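Local coordinates for acetyl-CoA hydrolase/transferase family protein (Porphyromonas gingivalis, PDB 2NVV) that binds zinc and probably hydrolyses acetyl-CoA or transfers its CoA to another acid, perhaps through a glutamyl-CoA thioester, at residues K250-L255 and P277-Y282; S386-F391 and V419-S424; T393-K398 and S424-A429; K434-R439 and G466-N471. All blocks are in the same frame, centred on the assembly; numbering follows the deposited sequence.

Contact 1 (K250-L255 and P277-Y282)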
loop_
_atom_site.group_PDB
_atom_site.type_symbol
_atom_site.label_atom_id
_atom_site.label_comp_id
_atom_site.label_asym_id
_atom_site.label_seq_id
_atom_site.Cartn_x
_atom_site.Cartn_y
_atom_site.Cartn_z
ATOM N N LYS A 250 -14.929 21.557 3.348
ATOM C CA LYS A 250 -16.249 21.827 3.902
ATOM C C LYS A 250 -17.413 21.034 3.322
ATOM O O LYS A 250 -18.363 20.729 4.038
ATOM C CB LYS A 250 -16.558 23.326 3.799
ATOM C CG LYS A 250 -16.354 24.092 5.098
ATOM C CD LYS A 250 -14.920 23.986 5.634
ATOM C CE LYS A 250 -14.754 24.879 6.850
ATOM N NZ LYS A 250 -13.328 25.058 7.240
ATOM N N ASP A 251 -17.360 20.716 2.034
ATOM C CA ASP A 251 -18.429 19.945 1.409
ATOM C C ASP A 251 -18.250 18.439 1.617
ATOM O O ASP A 251 -18.975 17.642 1.027
ATOM C CB ASP A 251 -18.488 20.225 -0.092
ATOM C CG ASP A 251 -18.827 21.662 -0.406
ATOM O OD1 ASP A 251 -19.819 22.172 0.152
ATOM O OD2 ASP A 251 -18.109 22.273 -1.224
ATOM N N PHE A 252 -17.280 18.061 2.445
ATOM C CA PHE A 252 -16.998 16.655 2.741
ATOM C C PHE A 252 -16.367 15.939 1.537
ATOM O O PHE A 252 -16.037 16.566 0.522
ATOM C CB PHE A 252 -18.283 15.939 3.161
ATOM C CG PHE A 252 -18.069 14.823 4.151
ATOM C CD1 PHE A 252 -18.970 13.775 4.238
ATOM C CD2 PHE A 252 -16.988 14.839 5.022
ATOM C CE1 PHE A 252 -18.796 12.766 5.173
ATOM C CE2 PHE A 252 -16.812 13.827 5.964
ATOM C CZ PHE A 252 -17.715 12.796 6.036
ATOM N N LEU A 253 -16.222 14.620 1.650
ATOM C CA LEU A 253 -15.601 13.797 0.608
ATOM C C LEU A 253 -16.305 12.441 0.513
ATOM O O LEU A 253 -17.159 12.128 1.339
ATOM C CB LEU A 253 -14.128 13.585 0.953
ATOM C CG LEU A 253 -13.017 14.387 0.264
ATOM C CD1 LEU A 253 -13.516 15.711 -0.210
ATOM C CD2 LEU A 253 -11.867 14.565 1.236
ATOM N N PRO A 254 -15.972 11.626 -0.508
ATOM C CA PRO A 254 -16.606 10.311 -0.653
ATOM C C PRO A 254 -16.198 9.433 0.513
ATOM O O PRO A 254 -15.084 9.578 1.032
ATOM C CB PRO A 254 -16.037 9.790 -1.968
ATOM C CG PRO A 254 -15.750 11.021 -2.731
ATOM C CD PRO A 254 -15.139 11.923 -1.686
ATOM N N LEU A 255 -17.087 8.530 0.924
ATOM C CA LEU A 255 -16.778 7.629 2.031
ATOM C C LEU A 255 -16.736 6.164 1.648
ATOM O O LEU A 255 -17.309 5.751 0.650
ATOM C CB LEU A 255 -17.783 7.778 3.169
ATOM C CG LEU A 255 -17.888 9.086 3.952
ATOM C CD1 LEU A 255 -18.973 8.908 4.992
ATOM C CD2 LEU A 255 -16.578 9.440 4.628
ATOM N N PRO A 277 -22.520 16.998 6.027
ATOM C CA PRO A 277 -23.338 17.287 4.843
ATOM C C PRO A 277 -23.740 16.029 4.058
ATOM O O PRO A 277 -23.061 15.004 4.133
ATOM C CB PRO A 277 -22.444 18.230 4.029
ATOM C CG PRO A 277 -21.071 17.763 4.372
ATOM C CD PRO A 277 -21.159 17.547 5.868
ATOM N N ALA A 278 -24.847 16.111 3.325
ATOM C CA ALA A 278 -25.319 14.990 2.524
ATOM C C ALA A 278 -24.086 14.486 1.790
ATOM O O ALA A 278 -23.354 15.273 1.185
ATOM C CB ALA A 278 -26.390 15.443 1.535
ATOM N N PHE A 279 -23.853 13.180 1.840
ATOM C CA PHE A 279 -22.661 12.639 1.234
ATOM C C PHE A 279 -22.864 11.471 0.281
ATOM O O PHE A 279 -23.942 10.885 0.195
ATOM C CB PHE A 279 -21.688 12.248 2.352
ATOM C CG PHE A 279 -22.227 11.194 3.307
ATOM C CD1 PHE A 279 -21.950 9.836 3.106
ATOM C CD2 PHE A 279 -23.010 11.561 4.403
ATOM C CE1 PHE A 279 -22.443 8.870 3.981
ATOM C CE2 PHE A 279 -23.508 10.600 5.282
ATOM C CZ PHE A 279 -23.223 9.253 5.070
ATOM N N ASN A 280 -21.802 11.142 -0.441
ATOM C CA ASN A 280 -21.829 10.043 -1.389
ATOM C C ASN A 280 -20.908 8.944 -0.886
ATOM O O ASN A 280 -19.997 9.199 -0.108
ATOM C CB ASN A 280 -21.344 10.503 -2.769
ATOM C CG ASN A 280 -22.194 11.624 -3.350
ATOM O OD1 ASN A 280 -21.715 12.746 -3.540
ATOM N ND2 ASN A 280 -23.461 11.325 -3.644
HETATM N N MSE A 281 -21.160 7.725 -1.337
HETATM C CA MSE A 281 -20.344 6.581 -0.959
HETATM C C MSE A 281 -19.549 6.130 -2.169
HETATM O O MSE A 281 -20.030 6.198 -3.306
HETATM C CB MSE A 281 -21.212 5.383 -0.536
HETATM C CG MSE A 281 -22.152 5.618 0.630
HETATM SE SE MSE A 281 -21.204 5.880 2.262
HETATM C CE MSE A 281 -20.535 4.057 2.547
ATOM N N TYR A 282 -18.323 5.694 -1.922
ATOM C CA TYR A 282 -17.490 5.125 -2.962
ATOM C C TYR A 282 -16.883 3.954 -2.203
ATOM O O TYR A 282 -15.689 3.934 -1.906
ATOM C CB TYR A 282 -16.397 6.088 -3.439
ATOM C CG TYR A 282 -15.812 5.630 -4.763
ATOM C CD1 TYR A 282 -16.506 5.829 -5.955
ATOM C CD2 TYR A 282 -14.625 4.903 -4.814
ATOM C CE1 TYR A 282 -16.041 5.315 -7.154
ATOM C CE2 TYR A 282 -14.156 4.383 -6.005
ATOM C CZ TYR A 282 -14.868 4.588 -7.175
ATOM O OH TYR A 282 -14.412 4.050 -8.362
#
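L255 and M281 are paired by a single backbone bridge, banked by apolar side chains, where the loop after helix 226-245 enters strand 255-257 and meets strand 279-282. Y282 N gives L255 O a nearly straight bond of 2.8 Å. L255 N in turn donates to N280 O at 3.2 Å, and the two bonds bracket M281. The selenomethionine, bent at chi2 and chi3, folds back so that M281 SE lies 4.0 Å from L255 CB. Along the loop, F252 and F279 point the same way, and the edge of the F252 ring meets the other residue's stem (F252 CD1 to F279 CB, 3.6 Å). L255 crosses the F279 side chain almost perpendicularly, its CD1 3.6 Å from F279 CE1. P277 CG rests on F252 CB at 3.5 Å. Strand 255-257, helix 261-272 and strand 279-282 follow one another in a beta-alpha-beta-like order, the strands linked by this one bridge, and L270 of the helix covers L255 and F279. The side chain of Y282 lies about 8 Å from that of the predicted active-site E284. Because two backbone hydrogen bonds and hydrocarbon surfaces carry the contact, its geometry should depend little on ionisation.

Contact 2 (S386-F391 and V419-S424)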
loop_
_atom_site.group_PDB
_atom_site.type_symbol
_atom_site.label_atom_id
_atom_site.label_comp_id
_atom_site.label_asym_id
_atom_site.label_seq_id
_atom_site.Cartn_x
_atom_site.Cartn_y
_atom_site.Cartn_z
ATOM N N SER A 386 -6.449 6.443 0.843
ATOM C CA SER A 386 -7.481 7.367 1.293
ATOM C C SER A 386 -6.948 8.734 1.704
ATOM O O SER A 386 -5.770 8.889 2.035
ATOM C CB SER A 386 -8.244 6.790 2.476
ATOM O OG SER A 386 -7.385 6.689 3.591
ATOM N N TYR A 387 -7.847 9.716 1.693
ATOM C CA TYR A 387 -7.539 11.090 2.070
ATOM C C TYR A 387 -7.047 11.014 3.504
ATOM O O TYR A 387 -6.046 11.623 3.861
ATOM C CB TYR A 387 -8.814 11.930 1.971
ATOM C CG TYR A 387 -8.603 13.418 1.971
ATOM C CD1 TYR A 387 -8.591 14.139 3.158
ATOM C CD2 TYR A 387 -8.476 14.116 0.775
ATOM C CE1 TYR A 387 -8.469 15.527 3.153
ATOM C CE2 TYR A 387 -8.352 15.503 0.755
ATOM C CZ TYR A 387 -8.352 16.204 1.945
ATOM O OH TYR A 387 -8.242 17.576 1.933
ATOM N N VAL A 388 -7.775 10.259 4.318
ATOM C CA VAL A 388 -7.428 10.029 5.718
ATOM C C VAL A 388 -7.939 8.627 5.998
ATOM O O VAL A 388 -9.110 8.342 5.752
ATOM C CB VAL A 388 -8.154 10.985 6.702
ATOM C CG1 VAL A 388 -7.451 10.947 8.059
ATOM C CG2 VAL A 388 -8.182 12.386 6.170
ATOM N N SER A 389 -7.082 7.742 6.495
ATOM C CA SER A 389 -7.527 6.380 6.775
ATOM C C SER A 389 -7.864 6.226 8.246
ATOM O O SER A 389 -7.095 6.632 9.113
ATOM C CB SER A 389 -6.457 5.364 6.385
ATOM O OG SER A 389 -5.333 5.485 7.234
ATOM N N ILE A 390 -9.020 5.633 8.513
ATOM C CA ILE A 390 -9.481 5.430 9.876
ATOM C C ILE A 390 -9.728 3.956 10.178
ATOM O O ILE A 390 -10.232 3.204 9.345
ATOM C CB ILE A 390 -10.800 6.190 10.127
ATOM C CG1 ILE A 390 -10.617 7.672 9.809
ATOM C CG2 ILE A 390 -11.252 5.985 11.569
ATOM C CD1 ILE A 390 -11.916 8.450 9.778
ATOM N N PHE A 391 -9.361 3.548 11.380
ATOM C CA PHE A 391 -9.578 2.182 11.803
ATOM C C PHE A 391 -10.341 2.202 13.120
ATOM O O PHE A 391 -9.976 2.911 14.064
ATOM C CB PHE A 391 -8.246 1.456 11.942
ATOM C CG PHE A 391 -7.749 0.882 10.652
ATOM C CD1 PHE A 391 -8.270 -0.323 10.166
ATOM C CD2 PHE A 391 -6.786 1.551 9.900
ATOM C CE1 PHE A 391 -7.836 -0.859 8.947
ATOM C CE2 PHE A 391 -6.345 1.027 8.679
ATOM C CZ PHE A 391 -6.874 -0.185 8.201
ATOM N N VAL A 419 -1.700 3.802 8.379
ATOM C CA VAL A 419 -2.780 4.046 9.327
ATOM C C VAL A 419 -2.680 5.469 9.886
ATOM O O VAL A 419 -1.718 5.813 10.575
ATOM C CB VAL A 419 -2.723 3.026 10.476
ATOM C CG1 VAL A 419 -3.957 3.155 11.336
ATOM C CG2 VAL A 419 -2.599 1.618 9.913
ATOM N N LYS A 420 -3.682 6.289 9.595
ATOM C CA LYS A 420 -3.684 7.681 10.047
ATOM C C LYS A 420 -4.460 7.963 11.325
ATOM O O LYS A 420 -4.054 8.811 12.128
ATOM C CB LYS A 420 -4.223 8.584 8.939
ATOM C CG LYS A 420 -3.544 8.378 7.589
ATOM C CD LYS A 420 -2.040 8.513 7.691
ATOM C CE LYS A 420 -1.365 8.264 6.350
ATOM N NZ LYS A 420 0.105 8.441 6.461
ATOM N N VAL A 421 -5.573 7.262 11.517
ATOM C CA VAL A 421 -6.400 7.471 12.697
ATOM C C VAL A 421 -7.001 6.174 13.225
ATOM O O VAL A 421 -7.392 5.304 12.445
ATOM C CB VAL A 421 -7.559 8.421 12.382
ATOM C CG1 VAL A 421 -8.350 8.714 13.634
ATOM C CG2 VAL A 421 -7.023 9.698 11.754
ATOM N N ILE A 422 -7.069 6.052 14.550
ATOM C CA ILE A 422 -7.652 4.875 15.191
ATOM C C ILE A 422 -8.732 5.357 16.165
ATOM O O ILE A 422 -8.547 6.342 16.884
ATOM C CB ILE A 422 -6.592 4.061 15.956
ATOM C CG1 ILE A 422 -5.493 3.604 15.001
ATOM C CG2 ILE A 422 -7.232 2.848 16.587
ATOM C CD1 ILE A 422 -4.392 2.803 15.671
ATOM N N ILE A 423 -9.862 4.659 16.191
ATOM C CA ILE A 423 -10.958 5.053 17.057
ATOM C C ILE A 423 -11.676 3.898 17.767
ATOM O O ILE A 423 -12.101 2.930 17.137
ATOM C CB ILE A 423 -12.011 5.831 16.240
ATOM C CG1 ILE A 423 -11.389 7.095 15.666
ATOM C CG2 ILE A 423 -13.216 6.165 17.109
ATOM C CD1 ILE A 423 -12.266 7.816 14.667
ATOM N N SER A 424 -11.807 3.996 19.084
ATOM C CA SER A 424 -12.539 2.982 19.841
ATOM C C SER A 424 -13.653 3.720 20.591
ATOM O O SER A 424 -13.910 4.891 20.326
ATOM C CB SER A 424 -11.619 2.237 20.820
ATOM O OG SER A 424 -11.190 3.068 21.878
#
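S389 holds its OG between the backbone N and the carbonyl carbon (chi1 68°), which brings the oxygen to K420 N, 3.0 Å away; F391 keeps CG beside its own N (chi1 -85°), and the ring reaches V419. K420 N donates to S389 OG, which is also hydrogen-bonded to S418 O, so the hydroxyl ties down the chain just ahead of strand 421-424. The side chains of F391 and V419 cross at about a right angle, with F391 CD2 3.6 Å from V419 CG1. Beyond this entry the backbones run parallel: V421 N reaches S389 O at 2.9 Å, F391 N reaches V421 O at 2.8 Å, and I423 N reaches F391 O at 2.8 Å. These are neighbouring strands inside the five-stranded mixed sheet that runs from strand 255-257 to strand 427-430, in keeping with the family's Rossmann-like classification. I390 and V421 point to one face, where F238 of helix 226-245 packs on both; F391 and I422 point to the other, against I362. On the helix side, I390 CG2 meets I423 CD1 obliquely at 3.7 Å. V388 CG1 adds a contact of 3.9 Å to V421 CG2, and F116 of the second subunit packs on V388. The side chain of V419 lies about 11 Å from a bound zinc ion.

Contact 3 (T393-K398 and S424-A429); sequences TPSVMK and SEWGVA
The indole of W426 has E425 CG over one face, 4.0 Å above the plane and displaced toward the rim, while S395 OG comes to its edge, 3.2 Å from W426 NE1. H449 also meets this indole, with the ring planes nearly perpendicular. The second flat group, the E425 carboxylate, receives S395 with both oxygens. S395 N donates to E425 OE2 at 2.9 Å, using the syn lone pair on the side of the other oxygen, and S395 OG donates to E425 OE1; a further reach from S395 N to OE1 is weak. The glutamate gets there by placing CG between its backbone N and carbonyl carbon (chi1 68°) and bending again at chi2, so the chain passes over the indole before its end grips the serine.

This clasp sits at the turn of a two-residue beta-hairpin. Strands 421-424 and 427-430 are antiparallel neighbours, E425 and W426 form the connection, and S424 and G427 close it: S424 N bonds to G427 O at 3.2 Å, with a weak return from G427 N to S424 O. S424 OG bonds to C447 O and weakly accepts W426 N. From the other segment, T393 O approaches the serine stem, 3.2 Å from S424 CB, and makes a C-H...O contact with S424 CA at 3.4 Å. T393 OG1 bonds to P394 O at 2.9 Å. Segment 393-398 ends at K398, a predicted CoA-binding residue, and the side chain of P394 is about 5 Å from that of V262, also predicted to bind CoA.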
loop_
_atom_site.group_PDB
_atom_site.type_symbol
_atom_site.label_atom_id
_atom_site.label_comp_id
_atom_site.label_asym_id
_atom_site.label_seq_id
_atom_site.Cartn_x
_atom_site.Cartn_y
_atom_site.Cartn_z
ATOM N N THR A 393 -12.508 -0.128 16.223
ATOM C CA THR A 393 -12.484 -1.403 16.929
ATOM C C THR A 393 -12.822 -1.248 18.408
ATOM O O THR A 393 -12.332 -0.328 19.082
ATOM C CB THR A 393 -11.095 -2.075 16.884
ATOM O OG1 THR A 393 -11.113 -3.256 17.689
ATOM C CG2 THR A 393 -10.019 -1.142 17.444
ATOM N N PRO A 394 -13.688 -2.128 18.932
ATOM C CA PRO A 394 -14.001 -2.010 20.353
ATOM C C PRO A 394 -12.660 -2.223 21.043
ATOM O O PRO A 394 -11.822 -2.957 20.536
ATOM C CB PRO A 394 -14.996 -3.149 20.580
ATOM C CG PRO A 394 -14.669 -4.135 19.487
ATOM C CD PRO A 394 -14.443 -3.231 18.312
ATOM N N SER A 395 -12.438 -1.564 22.172
ATOM C CA SER A 395 -11.157 -1.682 22.873
ATOM C C SER A 395 -10.852 -3.077 23.410
ATOM O O SER A 395 -9.695 -3.495 23.434
ATOM C CB SER A 395 -11.094 -0.677 24.027
ATOM O OG SER A 395 -11.970 -1.042 25.081
ATOM N N VAL A 396 -11.878 -3.802 23.841
ATOM C CA VAL A 396 -11.657 -5.128 24.398
ATOM C C VAL A 396 -12.575 -6.196 23.843
ATOM O O VAL A 396 -13.435 -5.928 23.011
ATOM C CB VAL A 396 -11.805 -5.108 25.948
ATOM C CG1 VAL A 396 -10.788 -4.144 26.555
ATOM C CG2 VAL A 396 -13.222 -4.714 26.338
HETATM N N MSE A 397 -12.400 -7.409 24.345
HETATM C CA MSE A 397 -13.177 -8.560 23.909
HETATM C C MSE A 397 -13.234 -9.562 25.064
HETATM O O MSE A 397 -12.545 -9.383 26.077
HETATM C CB MSE A 397 -12.472 -9.172 22.706
HETATM C CG MSE A 397 -13.104 -10.409 22.129
HETATM SE SE MSE A 397 -11.957 -11.142 20.744
HETATM C CE MSE A 397 -12.110 -9.625 19.481
ATOM N N LYS A 398 -14.047 -10.607 24.910
ATOM C CA LYS A 398 -14.196 -11.642 25.935
ATOM C C LYS A 398 -14.313 -11.061 27.340
ATOM O O LYS A 398 -13.474 -11.330 28.204
ATOM C CB LYS A 398 -13.014 -12.620 25.894
ATOM C CG LYS A 398 -12.884 -13.403 24.584
ATOM C CD LYS A 398 -14.114 -14.295 24.320
ATOM C CE LYS A 398 -14.025 -15.040 22.977
ATOM N NZ LYS A 398 -12.860 -15.988 22.885
ATOM N N SER A 424 -11.807 3.996 19.084
ATOM C CA SER A 424 -12.539 2.982 19.841
ATOM C C SER A 424 -13.653 3.720 20.591
ATOM O O SER A 424 -13.910 4.891 20.326
ATOM C CB SER A 424 -11.619 2.237 20.820
ATOM O OG SER A 424 -11.190 3.068 21.878
ATOM N N GLU A 425 -14.323 3.047 21.511
ATOM C CA GLU A 425 -15.392 3.694 22.256
ATOM C C GLU A 425 -14.859 4.755 23.219
ATOM O O GLU A 425 -15.592 5.656 23.635
ATOM C CB GLU A 425 -16.198 2.662 23.042
ATOM C CG GLU A 425 -15.458 1.988 24.212
ATOM C CD GLU A 425 -14.568 0.816 23.810
ATOM O OE1 GLU A 425 -14.169 0.058 24.710
ATOM O OE2 GLU A 425 -14.255 0.641 22.617
ATOM N N TRP A 426 -13.574 4.653 23.546
ATOM C CA TRP A 426 -12.920 5.562 24.469
ATOM C C TRP A 426 -12.472 6.901 23.898
ATOM O O TRP A 426 -12.278 7.852 24.645
ATOM C CB TRP A 426 -11.722 4.859 25.096
ATOM C CG TRP A 426 -12.113 3.702 25.942
ATOM C CD1 TRP A 426 -11.722 2.407 25.793
ATOM C CD2 TRP A 426 -12.971 3.735 27.086
ATOM N NE1 TRP A 426 -12.286 1.626 26.777
ATOM C CE2 TRP A 426 -13.057 2.421 27.583
ATOM C CE3 TRP A 426 -13.675 4.752 27.743
ATOM C CZ2 TRP A 426 -13.815 2.096 28.704
ATOM C CZ3 TRP A 426 -14.428 4.429 28.854
ATOM C CH2 TRP A 426 -14.493 3.111 29.325
ATOM N N GLY A 427 -12.300 6.982 22.583
ATOM C CA GLY A 427 -11.862 8.232 21.986
ATOM C C GLY A 427 -11.137 7.990 20.687
ATOM O O GLY A 427 -11.099 6.860 20.213
ATOM N N VAL A 428 -10.560 9.041 20.114
ATOM C CA VAL A 428 -9.854 8.904 18.846
ATOM C C VAL A 428 -8.373 9.266 18.956
ATOM O O VAL A 428 -7.997 10.190 19.683
ATOM C CB VAL A 428 -10.503 9.790 17.750
ATOM C CG1 VAL A 428 -12.007 9.823 17.936
ATOM C CG2 VAL A 428 -9.930 11.177 17.781
ATOM N N ALA A 429 -7.538 8.532 18.230
ATOM C CA ALA A 429 -6.101 8.777 18.236
ATOM C C ALA A 429 -5.633 9.167 16.847
ATOM O O ALA A 429 -5.501 8.324 15.974
ATOM C CB ALA A 429 -5.348 7.533 18.712
#

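Contact 4 (K434-R439 and G466-N471)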
loop_
_atom_site.group_PDB
_atom_site.type_symbol
_atom_site.label_atom_id
_atom_site.label_comp_id
_atom_site.label_asym_id
_atom_site.label_seq_id
_atom_site.Cartn_x
_atom_site.Cartn_y
_atom_site.Cartn_z
ATOM N N LYS A 434 3.141 12.147 14.039
ATOM C CA LYS A 434 3.727 11.607 15.262
ATOM C C LYS A 434 4.689 10.460 15.032
ATOM O O LYS A 434 4.510 9.666 14.109
ATOM C CB LYS A 434 2.613 11.151 16.208
ATOM C CG LYS A 434 1.883 12.307 16.842
ATOM C CD LYS A 434 0.619 11.873 17.552
ATOM C CE LYS A 434 -0.022 13.081 18.241
ATOM N NZ LYS A 434 -1.373 12.789 18.775
ATOM N N ASN A 435 5.717 10.385 15.864
ATOM C CA ASN A 435 6.691 9.310 15.753
ATOM C C ASN A 435 6.124 8.136 16.550
ATOM O O ASN A 435 5.032 8.246 17.113
ATOM C CB ASN A 435 8.063 9.755 16.299
ATOM C CG ASN A 435 8.061 9.983 17.794
ATOM O OD1 ASN A 435 9.094 10.277 18.378
ATOM N ND2 ASN A 435 6.904 9.847 18.418
ATOM N N PRO A 436 6.849 7.006 16.615
ATOM C CA PRO A 436 6.342 5.846 17.360
ATOM C C PRO A 436 5.912 6.085 18.807
ATOM O O PRO A 436 4.797 5.727 19.194
ATOM C CB PRO A 436 7.482 4.840 17.232
ATOM C CG PRO A 436 7.998 5.142 15.845
ATOM C CD PRO A 436 8.058 6.649 15.847
ATOM N N ARG A 437 6.786 6.700 19.602
ATOM C CA ARG A 437 6.477 6.963 21.001
ATOM C C ARG A 437 5.295 7.899 21.206
ATOM O O ARG A 437 4.469 7.683 22.100
ATOM C CB ARG A 437 7.697 7.530 21.717
ATOM C CG ARG A 437 8.700 6.470 22.110
ATOM C CD ARG A 437 9.888 7.056 22.853
ATOM N NE ARG A 437 10.838 6.008 23.206
ATOM C CZ ARG A 437 10.637 5.115 24.172
ATOM N NH1 ARG A 437 11.556 4.185 24.420
ATOM N NH2 ARG A 437 9.527 5.160 24.905
ATOM N N GLU A 438 5.212 8.938 20.385
ATOM C CA GLU A 438 4.121 9.899 20.497
ATOM C C GLU A 438 2.776 9.296 20.105
ATOM O O GLU A 438 1.750 9.602 20.700
ATOM C CB GLU A 438 4.418 11.134 19.637
ATOM C CG GLU A 438 5.713 11.817 20.033
ATOM C CD GLU A 438 6.225 12.773 18.977
ATOM O OE1 GLU A 438 6.029 12.494 17.772
ATOM O OE2 GLU A 438 6.845 13.796 19.350
ATOM N N ARG A 439 2.772 8.418 19.112
ATOM C CA ARG A 439 1.503 7.830 18.711
ATOM C C ARG A 439 1.084 6.687 19.658
ATOM O O ARG A 439 -0.095 6.361 19.768
ATOM C CB ARG A 439 1.554 7.401 17.230
ATOM C CG ARG A 439 2.265 6.118 16.914
ATOM C CD ARG A 439 2.083 5.809 15.428
ATOM N NE ARG A 439 3.022 6.548 14.596
ATOM C CZ ARG A 439 4.219 6.084 14.245
ATOM N NH1 ARG A 439 5.025 6.823 13.481
ATOM N NH2 ARG A 439 4.602 4.871 14.640
ATOM N N GLY A 466 16.067 3.124 20.637
ATOM C CA GLY A 466 15.772 3.235 19.223
ATOM C C GLY A 466 14.487 3.944 18.858
ATOM O O GLY A 466 13.689 4.308 19.719
ATOM N N GLN A 467 14.313 4.151 17.556
ATOM C CA GLN A 467 13.131 4.794 16.989
ATOM C C GLN A 467 11.848 4.098 17.467
ATOM O O GLN A 467 10.898 4.757 17.879
ATOM C CB GLN A 467 13.234 4.738 15.461
ATOM C CG GLN A 467 11.957 5.013 14.691
ATOM C CD GLN A 467 11.568 6.480 14.662
ATOM O OE1 GLN A 467 10.616 6.859 13.986
ATOM N NE2 GLN A 467 12.298 7.306 15.397
ATOM N N THR A 468 11.834 2.770 17.435
ATOM C CA THR A 468 10.660 2.004 17.855
ATOM C C THR A 468 10.998 1.120 19.061
ATOM O O THR A 468 11.792 0.180 18.955
ATOM C CB THR A 468 10.140 1.125 16.685
ATOM O OG1 THR A 468 9.867 1.960 15.548
ATOM C CG2 THR A 468 8.873 0.386 17.083
ATOM N N PRO A 469 10.393 1.421 20.225
ATOM C CA PRO A 469 10.581 0.711 21.495
ATOM C C PRO A 469 9.992 -0.699 21.589
ATOM O O PRO A 469 9.370 -1.038 22.601
ATOM C CB PRO A 469 9.926 1.643 22.523
ATOM C CG PRO A 469 9.814 2.959 21.829
ATOM C CD PRO A 469 9.503 2.578 20.420
ATOM N N GLN A 470 10.177 -1.520 20.559
ATOM C CA GLN A 470 9.662 -2.895 20.602
ATOM C C GLN A 470 10.652 -3.791 21.341
ATOM O O GLN A 470 11.852 -3.772 21.063
ATOM C CB GLN A 470 9.423 -3.435 19.187
ATOM C CG GLN A 470 8.160 -2.919 18.528
ATOM C CD GLN A 470 6.898 -3.520 19.119
ATOM O OE1 GLN A 470 6.870 -3.935 20.270
ATOM N NE2 GLN A 470 5.839 -3.552 18.333
ATOM N N ASN A 471 10.153 -4.569 22.291
ATOM C CA ASN A 471 11.006 -5.464 23.052
ATOM C C ASN A 471 10.796 -6.893 22.553
ATOM O O ASN A 471 9.870 -7.594 22.973
ATOM C CB ASN A 471 10.666 -5.365 24.531
ATOM C CG ASN A 471 11.663 -6.076 25.396
ATOM O OD1 ASN A 471 12.014 -7.221 25.131
ATOM N ND2 ASN A 471 12.126 -5.405 26.444
#
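P436, the first residue of helix 436-446, faces T468 in an irregular loop with their CA atoms 5.8 Å apart, and N435 stands at the N-cap. The pyrrolidine of P436 packs crosswise on Q467, with P436 CB 3.5 Å from Q467 O, and T468 OG1 lies 3.7 Å from P436 CG. The next residue, R437, lays its guanidinium over the second proline: P469 CG sits above the centre of one face, 3.3 Å from R437 CZ. The arginine chain runs extended from CG to NE (chi2 -179°, chi3 -180°), which spans the distance from the helix to the loop, and R437 NH2 is held beyond by L460 O.

The helix start carries one half of a capping box, as E438, three residues after the N-cap, accepts N435 N at OE1 (2.9 Å, N-H...O angle 174°). R439 N closes the first turn on N435 O at 3.0 Å. R439 also folds back so that its guanidinium lies against the N435-P436 peptide, and R439 NH1 donates to K434 O at 3.0 Å. R439 NH2 makes a salt bridge to E416, one of the zinc ligands, which puts this arginine in the second shell of the metal site and would probably stabilise the negative charge of the glutamate. The side chain of T468 is about 7 Å from a bound zinc ion, and the second subunit approaches closely here: E438 OE2 is hydrogen-bonded to S99 OG of that chain.

Overall arrangement
The four contacts follow the chain in order, except that contacts 2 and 3 alternate their segments and share S424. These two lie 14 Å apart between centres and both reach one sheet, in which strand 421-424 stands between 389-392 and 427-430. Contact 1 reaches the far edge of that sheet through strand 255-257; the centres of contacts 1 and 2 are 16 Å apart, yet L253 packs on Y387. Contact 4 is the most distant from contact 1, about 34 Å between centres; its helix 436-446 follows strand 427-430. Contacts 1 and 3 lie near predicted CoA-binding residues, contact 4 near the zinc site; contacts 2 and 4 both touch the second subunit.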